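Local atomic coordinates of ribokinase (Thermotoga maritima, PDB entry 1VM7), a protein that probably catalyses the magnesium- and ATP-dependent phosphorylation of D-ribose at O-5, yielding D-ribose 5-phosphate. Residues F71-D82 with T94-R105; G21-D32 with A43-G54. All blocks are in the same frame, centred on the assembly; numbering follows the deposited sequence.

Contact 1. Residues F71-D82 with T94-R105; sequences FVTCIGNDDYSD and TGYIRVSLPTGR
Arg98 reaches from the end of its strand to the first turn of helix 79-90, where its NH2 meets Ser81 OG at 2.6 Å, in the guanidinium plane. The same NH2 forms a salt bridge with Asp82 OD1 (2.8 Å), the carboxylate turned 72° from the guanidinium. A bend in the chain (chi3 88°) also brings NE to Gly76 O, while Asn77 OD1 lies over one guanidinium face. An alanine here would remove all three bonds and is likely to leave Asp82 without this charged mate and the helix start less firmly tied to the strand. Asp78, the N-cap residue, accepts several bonds: OD1 takes the capping bond from Ser81 N and one from Thr103 OG1 whose very short modelled length is doubtful, and OD2 is met on its syn side by Thr103 N at 3.0 Å. Thr103 OG1 in turn accepts from Gly76 N. Arg105 NH2 adds a salt bridge of weak hydrogen-bond geometry to Asp78 OD2. Tyr80 CD2 sits over one face of the Arg105 guanidinium, toward its rim, and Arg105 holds Thr103 O side-on through NE and NH2. Next to these polar groups along the chain the strands run parallel, with Ile97 N bonded to Thr73 O (2.7 Å) and Ile75 N to Ile97 O (2.9 Å); Cys74 SG packs on Ile97 CB. Strand 69-75, helix 79-90 and edge strand 93-98 form a beta-alpha-beta unit at the border of the large ribokinase-fold sheet.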
loop_
_atom_site.group_PDB
_atom_site.type_symbol
_atom_site.label_atom_id
_atom_site.label_comp_id
_atom_site.label_asym_id
_atom_site.label_seq_id
_atom_site.Cartn_x
_atom_site.Cartn_y
_atom_site.Cartn_z
ATOM N N PHE A 71 -25.587 2.343 -6.157
ATOM C CA PHE A 71 -24.556 1.617 -5.473
ATOM C C PHE A 71 -24.300 2.340 -4.187
ATOM O O PHE A 71 -23.672 3.409 -4.191
ATOM C CB PHE A 71 -23.297 1.562 -6.333
ATOM C CG PHE A 71 -22.108 0.907 -5.671
ATOM C CD1 PHE A 71 -22.263 -0.143 -4.736
ATOM C CD2 PHE A 71 -20.816 1.289 -6.039
ATOM C CE1 PHE A 71 -21.188 -0.751 -4.155
ATOM C CE2 PHE A 71 -19.694 0.661 -5.454
ATOM C CZ PHE A 71 -19.902 -0.365 -4.504
ATOM N N VAL A 72 -24.867 1.807 -3.098
ATOM C CA VAL A 72 -24.620 2.361 -1.773
ATOM C C VAL A 72 -23.322 1.760 -1.297
ATOM O O VAL A 72 -23.155 0.524 -1.219
ATOM C CB VAL A 72 -25.786 2.133 -0.778
ATOM C CG1 VAL A 72 -25.483 2.799 0.570
ATOM C CG2 VAL A 72 -27.041 2.745 -1.362
ATOM N N THR A 73 -22.375 2.656 -1.029
ATOM C CA THR A 73 -21.018 2.232 -0.667
ATOM C C THR A 73 -20.372 3.357 0.131
ATOM O O THR A 73 -20.713 4.513 -0.034
ATOM C CB THR A 73 -20.126 1.853 -1.892
ATOM O OG1 THR A 73 -18.863 1.351 -1.442
ATOM C CG2 THR A 73 -19.847 3.052 -2.774
ATOM N N CYS A 74 -19.462 2.996 1.023
ATOM C CA CYS A 74 -18.731 3.977 1.778
ATOM C C CYS A 74 -17.317 4.095 1.262
ATOM O O CYS A 74 -16.592 3.106 1.180
ATOM C CB CYS A 74 -18.705 3.623 3.259
ATOM S SG CYS A 74 -20.165 4.225 4.112
ATOM N N ILE A 75 -16.919 5.323 0.943
ATOM C CA ILE A 75 -15.559 5.594 0.529
ATOM C C ILE A 75 -15.062 6.756 1.351
ATOM O O ILE A 75 -15.810 7.318 2.105
ATOM C CB ILE A 75 -15.455 5.881 -0.980
ATOM C CG1 ILE A 75 -16.311 7.108 -1.371
ATOM C CG2 ILE A 75 -15.897 4.637 -1.763
ATOM C CD1 ILE A 75 -16.447 7.303 -2.797
ATOM N N GLY A 76 -13.789 7.086 1.219
ATOM C CA GLY A 76 -13.167 8.098 2.056
ATOM C C GLY A 76 -13.271 9.480 1.443
ATOM O O GLY A 76 -14.126 9.751 0.591
ATOM N N ASN A 77 -12.389 10.363 1.881
ATOM C CA ASN A 77 -12.275 11.706 1.287
ATOM C C ASN A 77 -10.911 11.917 0.650
ATOM O O ASN A 77 -10.453 13.048 0.503
ATOM C CB ASN A 77 -12.575 12.793 2.316
ATOM C CG ASN A 77 -14.049 13.021 2.482
ATOM O OD1 ASN A 77 -14.735 13.373 1.515
ATOM N ND2 ASN A 77 -14.565 12.819 3.709
ATOM N N ASP A 78 -10.289 10.822 0.232
ATOM C CA ASP A 78 -8.922 10.857 -0.217
ATOM C C ASP A 78 -8.838 10.778 -1.748
ATOM O O ASP A 78 -9.849 10.685 -2.461
ATOM C CB ASP A 78 -8.119 9.742 0.468
ATOM C CG ASP A 78 -8.840 8.396 0.470
ATOM O OD1 ASP A 78 -9.670 8.119 -0.446
ATOM O OD2 ASP A 78 -8.531 7.618 1.382
ATOM N N ASP A 79 -7.618 10.849 -2.249
ATOM C CA ASP A 79 -7.361 10.759 -3.663
ATOM C C ASP A 79 -7.960 9.472 -4.276
ATOM O O ASP A 79 -8.522 9.501 -5.380
ATOM C CB ASP A 79 -5.849 10.902 -3.917
ATOM C CG ASP A 79 -5.005 10.085 -2.931
ATOM O OD1 ASP A 79 -5.502 9.033 -2.412
ATOM O OD2 ASP A 79 -3.851 10.506 -2.680
ATOM N N TYR A 80 -7.895 8.362 -3.558
ATOM C CA TYR A 80 -8.465 7.158 -4.080
ATOM C C TYR A 80 -9.983 7.282 -4.186
ATOM O O TYR A 80 -10.586 6.830 -5.165
ATOM C CB TYR A 80 -8.016 5.938 -3.272
ATOM C CG TYR A 80 -6.537 5.540 -3.483
ATOM C CD1 TYR A 80 -5.886 5.738 -4.703
ATOM C CD2 TYR A 80 -5.821 4.887 -2.488
ATOM C CE1 TYR A 80 -4.521 5.370 -4.901
ATOM C CE2 TYR A 80 -4.458 4.509 -2.681
ATOM C CZ TYR A 80 -3.827 4.743 -3.891
ATOM O OH TYR A 80 -2.488 4.370 -4.064
ATOM N N SER A 81 -10.622 7.888 -3.195
ATOM C CA SER A 81 -12.076 8.080 -3.265
ATOM C C SER A 81 -12.431 8.953 -4.502
ATOM O O SER A 81 -13.354 8.646 -5.262
ATOM C CB SER A 81 -12.646 8.676 -1.963
ATOM O OG SER A 81 -12.345 10.035 -1.829
ATOM N N ASP A 82 -11.649 10.002 -4.735
ATOM C CA ASP A 82 -11.807 10.819 -5.942
ATOM C C ASP A 82 -11.725 9.999 -7.200
ATOM O O ASP A 82 -12.546 10.183 -8.082
ATOM C CB ASP A 82 -10.779 11.942 -6.025
ATOM C CG ASP A 82 -10.943 12.957 -4.921
ATOM O OD1 ASP A 82 -12.049 13.046 -4.378
ATOM O OD2 ASP A 82 -9.960 13.641 -4.590
ATOM N N THR A 94 -24.381 6.003 -8.855
ATOM C CA THR A 94 -24.715 6.967 -7.823
ATOM C C THR A 94 -24.975 6.260 -6.498
ATOM O O THR A 94 -25.297 5.074 -6.489
ATOM C CB THR A 94 -25.970 7.756 -8.198
ATOM O OG1 THR A 94 -27.092 6.874 -8.410
ATOM C CG2 THR A 94 -25.699 8.555 -9.473
ATOM N N GLY A 95 -24.859 6.993 -5.389
ATOM C CA GLY A 95 -25.240 6.473 -4.061
ATOM C C GLY A 95 -24.096 6.302 -3.078
ATOM O O GLY A 95 -24.314 5.940 -1.928
ATOM N N TYR A 96 -22.870 6.571 -3.527
ATOM C CA TYR A 96 -21.720 6.480 -2.641
ATOM C C TYR A 96 -21.818 7.516 -1.526
ATOM O O TYR A 96 -22.360 8.583 -1.729
ATOM C CB TYR A 96 -20.411 6.696 -3.392
ATOM C CG TYR A 96 -20.355 7.985 -4.177
ATOM C CD1 TYR A 96 -19.986 9.193 -3.585
ATOM C CD2 TYR A 96 -20.654 7.975 -5.538
ATOM C CE1 TYR A 96 -19.931 10.370 -4.350
ATOM C CE2 TYR A 96 -20.615 9.105 -6.286
ATOM C CZ TYR A 96 -20.265 10.287 -5.710
ATOM O OH TYR A 96 -20.251 11.353 -6.551
ATOM N N ILE A 97 -21.239 7.171 -0.379
ATOM C CA ILE A 97 -21.205 7.989 0.814
ATOM C C ILE A 97 -19.754 8.198 1.205
ATOM O O ILE A 97 -19.021 7.228 1.335
ATOM C CB ILE A 97 -21.895 7.261 1.981
ATOM C CG1 ILE A 97 -23.387 7.093 1.717
ATOM C CG2 ILE A 97 -21.672 7.997 3.334
ATOM C CD1 ILE A 97 -24.027 6.071 2.660
ATOM N N ARG A 98 -19.350 9.447 1.418
ATOM C CA ARG A 98 -17.980 9.751 1.805
ATOM C C ARG A 98 -17.868 9.854 3.298
ATOM O O ARG A 98 -18.734 10.428 3.917
ATOM C CB ARG A 98 -17.532 11.059 1.172
ATOM C CG ARG A 98 -17.752 11.060 -0.326
ATOM C CD ARG A 98 -17.076 12.220 -0.974
ATOM N NE ARG A 98 -15.708 11.888 -1.311
ATOM C CZ ARG A 98 -14.929 12.643 -2.072
ATOM N NH1 ARG A 98 -15.371 13.812 -2.562
ATOM N NH2 ARG A 98 -13.697 12.234 -2.320
ATOM N N VAL A 99 -16.826 9.253 3.874
ATOM C CA VAL A 99 -16.596 9.288 5.322
ATOM C C VAL A 99 -15.159 9.687 5.536
ATOM O O VAL A 99 -14.388 9.736 4.575
ATOM C CB VAL A 99 -16.924 7.931 6.008
ATOM C CG1 VAL A 99 -18.410 7.630 5.871
ATOM C CG2 VAL A 99 -16.099 6.751 5.417
ATOM N N SER A 100 -14.783 9.982 6.772
ATOM C CA SER A 100 -13.430 10.470 7.058
ATOM C C SER A 100 -12.345 9.372 7.204
ATOM O O SER A 100 -11.169 9.676 7.369
ATOM C CB SER A 100 -13.446 11.331 8.321
ATOM O OG SER A 100 -13.682 10.490 9.423
ATOM N N LEU A 101 -12.711 8.097 7.104
ATOM C CA LEU A 101 -11.707 7.047 7.136
ATOM C C LEU A 101 -11.071 6.951 5.745
ATOM O O LEU A 101 -11.656 7.408 4.766
ATOM C CB LEU A 101 -12.329 5.720 7.535
ATOM C CG LEU A 101 -12.767 5.490 8.993
ATOM C CD1 LEU A 101 -13.234 4.043 9.128
ATOM C CD2 LEU A 101 -11.664 5.718 10.008
ATOM N N PRO A 102 -9.859 6.373 5.647
ATOM C CA PRO A 102 -9.343 6.140 4.302
ATOM C C PRO A 102 -10.237 5.181 3.545
ATOM O O PRO A 102 -10.823 4.288 4.137
ATOM C CB PRO A 102 -7.958 5.517 4.557
ATOM C CG PRO A 102 -7.590 6.008 5.932
ATOM C CD PRO A 102 -8.902 5.910 6.662
ATOM N N THR A 103 -10.332 5.381 2.238
ATOM C CA THR A 103 -11.020 4.477 1.360
ATOM C C THR A 103 -10.420 3.101 1.606
ATOM O O THR A 103 -9.229 2.999 1.829
ATOM C CB THR A 103 -10.808 4.900 -0.146
ATOM O OG1 THR A 103 -11.302 6.233 -0.364
ATOM C CG2 THR A 103 -11.503 3.934 -1.106
ATOM N N GLY A 104 -11.230 2.048 1.556
ATOM C CA GLY A 104 -10.754 0.684 1.772
ATOM C C GLY A 104 -9.687 0.363 0.732
ATOM O O GLY A 104 -9.752 0.845 -0.447
ATOM N N ARG A 105 -8.690 -0.384 1.172
ATOM C CA ARG A 105 -7.561 -0.752 0.326
ATOM C C ARG A 105 -7.036 -2.142 0.637
ATOM O O ARG A 105 -7.229 -2.661 1.737
ATOM C CB ARG A 105 -6.482 0.308 0.378
ATOM C CG ARG A 105 -5.795 0.588 1.672
ATOM C CD ARG A 105 -5.162 1.958 1.577
ATOM N NE ARG A 105 -6.207 2.946 1.398
ATOM C CZ ARG A 105 -6.048 4.240 1.124
ATOM N NH1 ARG A 105 -4.853 4.798 0.996
ATOM N NH2 ARG A 105 -7.127 4.990 0.984
HETATM O O HOH W 1 -14.030 2.280 0.797
HETATM O O HOH W 2 -10.731 9.651 3.639
HETATM O O HOH W 3 -16.905 13.209 4.620
HETATM O O HOH W 4 -4.601 7.830 -0.338
#

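Contact 2. Residues G21-D32 with A43-G54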
loop_
_atom_site.group_PDB
_atom_site.type_symbol
_atom_site.label_atom_id
_atom_site.label_comp_id
_atom_site.label_asym_id
_atom_site.label_seq_id
_atom_site.Cartn_x
_atom_site.Cartn_y
_atom_site.Cartn_z
ATOM N N GLY A 21 -22.761 -2.409 -0.853
ATOM C CA GLY A 21 -21.533 -3.125 -0.664
ATOM C C GLY A 21 -20.253 -2.321 -0.763
ATOM O O GLY A 21 -20.205 -1.107 -0.555
ATOM N N SER A 22 -19.193 -3.044 -1.082
ATOM C CA SER A 22 -17.839 -2.622 -0.830
ATOM C C SER A 22 -17.143 -1.964 -2.043
ATOM O O SER A 22 -17.397 -2.306 -3.199
ATOM C CB SER A 22 -17.058 -3.858 -0.412
ATOM O OG SER A 22 -17.017 -4.789 -1.514
ATOM N N SER A 23 -16.293 -0.984 -1.743
ATOM C CA SER A 23 -15.379 -0.355 -2.709
ATOM C C SER A 23 -13.937 -0.441 -2.129
ATOM O O SER A 23 -13.732 -0.058 -0.980
ATOM C CB SER A 23 -15.676 1.131 -2.894
ATOM O OG SER A 23 -16.961 1.379 -3.393
ATOM N N ASN A 24 -12.968 -0.927 -2.903
ATOM C CA ASN A 24 -11.585 -1.149 -2.468
ATOM C C ASN A 24 -10.659 -0.684 -3.584
ATOM O O ASN A 24 -11.000 -0.794 -4.780
ATOM C CB ASN A 24 -11.427 -2.660 -2.242
ATOM C CG ASN A 24 -10.101 -3.050 -1.641
ATOM O OD1 ASN A 24 -9.845 -2.840 -0.431
ATOM N ND2 ASN A 24 -9.244 -3.683 -2.472
ATOM N N ILE A 25 -9.501 -0.166 -3.209
ATOM C CA ILE A 25 -8.396 0.029 -4.120
ATOM C C ILE A 25 -7.498 -1.161 -3.931
ATOM O O ILE A 25 -7.086 -1.418 -2.804
ATOM C CB ILE A 25 -7.567 1.257 -3.703
ATOM C CG1 ILE A 25 -8.473 2.479 -3.595
ATOM C CG2 ILE A 25 -6.445 1.517 -4.688
ATOM C CD1 ILE A 25 -9.200 2.826 -4.871
ATOM N N ASP A 26 -7.167 -1.861 -5.019
ATOM C CA ASP A 26 -6.190 -2.952 -4.941
ATOM C C ASP A 26 -4.829 -2.429 -5.350
ATOM O O ASP A 26 -4.638 -1.995 -6.495
ATOM C CB ASP A 26 -6.613 -4.114 -5.827
ATOM C CG ASP A 26 -7.810 -4.838 -5.277
ATOM O OD1 ASP A 26 -7.923 -4.918 -4.059
ATOM O OD2 ASP A 26 -8.616 -5.358 -6.052
ATOM N N ILE A 27 -3.892 -2.481 -4.407
ATOM C CA ILE A 27 -2.543 -1.966 -4.605
ATOM C C ILE A 27 -1.616 -3.153 -4.799
ATOM O O ILE A 27 -1.336 -3.895 -3.848
ATOM C CB ILE A 27 -2.084 -1.047 -3.423
ATOM C CG1 ILE A 27 -3.023 0.157 -3.302
ATOM C CG2 ILE A 27 -0.652 -0.559 -3.614
ATOM C CD1 ILE A 27 -3.068 0.728 -1.923
ATOM N N VAL A 28 -1.161 -3.355 -6.047
ATOM C CA VAL A 28 -0.421 -4.552 -6.370
ATOM C C VAL A 28 1.041 -4.180 -6.380
ATOM O O VAL A 28 1.483 -3.342 -7.174
ATOM C CB VAL A 28 -0.844 -5.159 -7.724
ATOM C CG1 VAL A 28 -0.022 -6.419 -8.031
ATOM C CG2 VAL A 28 -2.338 -5.489 -7.702
ATOM N N LEU A 29 1.789 -4.793 -5.474
ATOM C CA LEU A 29 3.220 -4.560 -5.406
ATOM C C LEU A 29 3.923 -5.815 -5.947
ATOM O O LEU A 29 3.904 -6.863 -5.338
ATOM C CB LEU A 29 3.648 -4.253 -3.981
ATOM C CG LEU A 29 2.873 -3.078 -3.393
ATOM C CD1 LEU A 29 2.855 -3.153 -1.902
ATOM C CD2 LEU A 29 3.444 -1.777 -3.926
ATOM N N LYS A 30 4.532 -5.664 -7.106
ATOM C CA LYS A 30 5.275 -6.706 -7.777
ATOM C C LYS A 30 6.693 -6.742 -7.201
ATOM O O LYS A 30 7.402 -5.735 -7.239
ATOM C CB LYS A 30 5.322 -6.324 -9.246
ATOM C CG LYS A 30 5.603 -7.401 -10.202
ATOM C CD LYS A 30 4.930 -7.092 -11.536
ATOM C CE LYS A 30 3.457 -7.567 -11.555
ATOM N NZ LYS A 30 2.522 -6.758 -10.733
ATOM N N VAL A 31 7.080 -7.901 -6.663
ATOM C CA VAL A 31 8.403 -8.101 -6.057
ATOM C C VAL A 31 9.061 -9.356 -6.598
ATOM O O VAL A 31 8.414 -10.231 -7.164
ATOM C CB VAL A 31 8.353 -8.190 -4.500
ATOM C CG1 VAL A 31 7.954 -6.878 -3.905
ATOM C CG2 VAL A 31 7.409 -9.302 -4.029
ATOM N N ASP A 32 10.370 -9.448 -6.416
ATOM C CA ASP A 32 11.107 -10.637 -6.836
ATOM C C ASP A 32 10.689 -11.855 -5.999
ATOM O O ASP A 32 10.342 -12.916 -6.508
ATOM C CB ASP A 32 12.600 -10.396 -6.690
ATOM C CG ASP A 32 13.413 -11.620 -6.981
ATOM O OD1 ASP A 32 13.559 -11.975 -8.170
ATOM O OD2 ASP A 32 13.883 -12.243 -6.002
ATOM N N ALA A 43 9.928 -2.554 -4.587
ATOM C CA ALA A 43 8.888 -3.049 -5.509
ATOM C C ALA A 43 9.374 -2.879 -6.940
ATOM O O ALA A 43 9.895 -1.824 -7.325
ATOM C CB ALA A 43 7.552 -2.308 -5.327
ATOM N N ILE A 44 9.243 -3.929 -7.733
ATOM C CA ILE A 44 9.511 -3.841 -9.147
ATOM C C ILE A 44 8.494 -2.903 -9.823
ATOM O O ILE A 44 8.823 -2.120 -10.724
ATOM C CB ILE A 44 9.415 -5.232 -9.770
ATOM C CG1 ILE A 44 10.532 -6.125 -9.205
ATOM C CG2 ILE A 44 9.512 -5.139 -11.309
ATOM C CD1 ILE A 44 10.486 -7.571 -9.692
ATOM N N GLU A 45 7.238 -3.025 -9.414
ATOM C CA GLU A 45 6.191 -2.158 -9.911
ATOM C C GLU A 45 5.155 -1.992 -8.839
ATOM O O GLU A 45 5.006 -2.878 -7.988
ATOM C CB GLU A 45 5.505 -2.753 -11.132
ATOM C CG GLU A 45 6.341 -2.776 -12.364
ATOM C CD GLU A 45 5.546 -3.141 -13.582
ATOM O OE1 GLU A 45 4.326 -3.430 -13.453
ATOM O OE2 GLU A 45 6.146 -3.104 -14.681
ATOM N N MET A 46 4.456 -0.858 -8.908
ATOM C CA MET A 46 3.229 -0.632 -8.171
ATOM C C MET A 46 2.148 -0.230 -9.145
ATOM O O MET A 46 2.323 0.694 -9.936
ATOM C CB MET A 46 3.374 0.472 -7.143
ATOM C CG MET A 46 2.143 0.610 -6.269
ATOM S SD MET A 46 2.263 1.997 -5.129
ATOM C CE MET A 46 1.904 3.339 -6.204
ATOM N N ASN A 47 1.048 -0.960 -9.091
ATOM C CA ASN A 47 -0.118 -0.719 -9.910
ATOM C C ASN A 47 -1.379 -0.772 -9.072
ATOM O O ASN A 47 -1.549 -1.653 -8.275
ATOM C CB ASN A 47 -0.175 -1.782 -11.009
ATOM C CG ASN A 47 1.024 -1.718 -11.921
ATOM O OD1 ASN A 47 1.053 -0.915 -12.847
ATOM N ND2 ASN A 47 2.011 -2.552 -11.680
ATOM N N VAL A 48 -2.267 0.176 -9.285
ATOM C CA VAL A 48 -3.454 0.353 -8.491
ATOM C C VAL A 48 -4.680 0.157 -9.390
ATOM O O VAL A 48 -4.714 0.626 -10.526
ATOM C CB VAL A 48 -3.413 1.755 -7.891
ATOM C CG1 VAL A 48 -4.538 1.983 -6.952
ATOM C CG2 VAL A 48 -2.060 1.961 -7.128
ATOM N N PHE A 49 -5.649 -0.593 -8.881
ATOM C CA PHE A 49 -6.812 -0.975 -9.620
ATOM C C PHE A 49 -8.007 -0.795 -8.697
ATOM O O PHE A 49 -7.915 -1.067 -7.493
ATOM C CB PHE A 49 -6.721 -2.442 -10.022
ATOM C CG PHE A 49 -5.463 -2.788 -10.741
ATOM C CD1 PHE A 49 -5.366 -2.626 -12.115
ATOM C CD2 PHE A 49 -4.369 -3.256 -10.038
ATOM C CE1 PHE A 49 -4.204 -2.968 -12.784
ATOM C CE2 PHE A 49 -3.224 -3.602 -10.701
ATOM C CZ PHE A 49 -3.130 -3.450 -12.064
ATOM N N PRO A 50 -9.135 -0.345 -9.256
ATOM C CA PRO A 50 -10.359 -0.397 -8.484
ATOM C C PRO A 50 -10.816 -1.867 -8.236
ATOM O O PRO A 50 -10.584 -2.745 -9.047
ATOM C CB PRO A 50 -11.351 0.398 -9.317
ATOM C CG PRO A 50 -10.725 0.530 -10.704
ATOM C CD PRO A 50 -9.328 0.113 -10.651
ATOM N N GLY A 51 -11.447 -2.088 -7.095
ATOM C CA GLY A 51 -11.823 -3.417 -6.653
ATOM C C GLY A 51 -12.888 -3.347 -5.595
ATOM O O GLY A 51 -13.635 -2.353 -5.505
ATOM N N GLY A 52 -13.005 -4.417 -4.824
ATOM C CA GLY A 52 -14.122 -4.576 -3.916
ATOM C C GLY A 52 -15.193 -5.353 -4.658
ATOM O O GLY A 52 -15.437 -5.119 -5.825
ATOM N N LYS A 53 -15.901 -6.256 -4.023
ATOM C CA LYS A 53 -16.948 -7.019 -4.763
ATOM C C LYS A 53 -18.159 -6.204 -5.119
ATOM O O LYS A 53 -18.736 -6.375 -6.192
ATOM C CB LYS A 53 -17.390 -8.268 -4.018
ATOM C CG LYS A 53 -16.267 -9.272 -3.875
ATOM C CD LYS A 53 -16.597 -10.352 -2.876
ATOM C CE LYS A 53 -15.387 -11.318 -2.741
ATOM N NZ LYS A 53 -15.068 -12.065 -4.005
ATOM N N GLY A 54 -18.543 -5.312 -4.224
ATOM C CA GLY A 54 -19.686 -4.447 -4.474
ATOM C C GLY A 54 -19.504 -3.662 -5.740
ATOM O O GLY A 54 -20.375 -3.674 -6.623
HETATM O O HOH W 5 -11.391 -6.365 -5.007
HETATM O O HOH W 6 2.205 -4.210 -9.702
#
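Leu29 and Met46 lie side by side and point the same way, Leu29 CD2 resting 3.6 Å from Met46 CG, at the apolar centre of an antiparallel beta hairpin that belongs to the small four-stranded lid sheet of the PfkB-family kinases. The Met46 side chain, its CG swung opposite the backbone N (chi1 -174°), lies alongside both Leu29 and Ile27; Ile27 CG2 is 4.0 Å from the same Met46 CG. This face meets the second subunit: Phe107 of that chain packs on Ile27 and Leu29, and its Phe121 on Met46. On the other face Val28 CG2 abuts the edge of the Phe49 ring, 3.7 Å from CE2.

Asp26 with Phe49 and Val28 with Asn47 are antiparallel hydrogen-bonded pairs, each joined by two N-H...O bonds, in strands whose directions differ by 149°. Toward the far end Ile44 and Glu45 both face Lys30 in a classic beta bulge; Lys30 O takes Ile44 N at 2.6 Å and Glu45 N only weakly. The side chains of Lys30 and Glu45 run alongside each other, and Asn47 ND2 donates to Glu45 OE1. One water joins Val28 O, Lys30 NZ and Asn47 ND2.

At the opposite end the strands reach the predicted ribose site, which includes Asn24, Asp26 and Gly52. At the backbone angles of Gly52 a CB would be jammed against the preceding carbonyl O, which calls for glycine. Ser22 OG, also bonded to Glu149, accepts from Gly54 N at 3.2 Å in a nearly straight bond of 173°.

Contact 2 precedes contact 1 in the chain, helix 53-65 leading from one into strand 69-75, and their centres lie about 16 Å apart. They meet directly: Thr73 OG1 of contact 1 is 2.7 Å from Ser23 OG of contact 2, a probable hydrogen bond, and Gly104 O lies 3.0 Å from Ile25 N, where strand 105-110 joins the lid beside strand 24-30. Contact 1 thus carries the chain from the large sheet into the lid. Contact 2 holds predicted ribose-binding residues, with the Lys53 side chain about 3 Å, between nearest atoms, from that of Asp258, the predicted proton acceptor. Both contacts touch the second subunit of the homodimer.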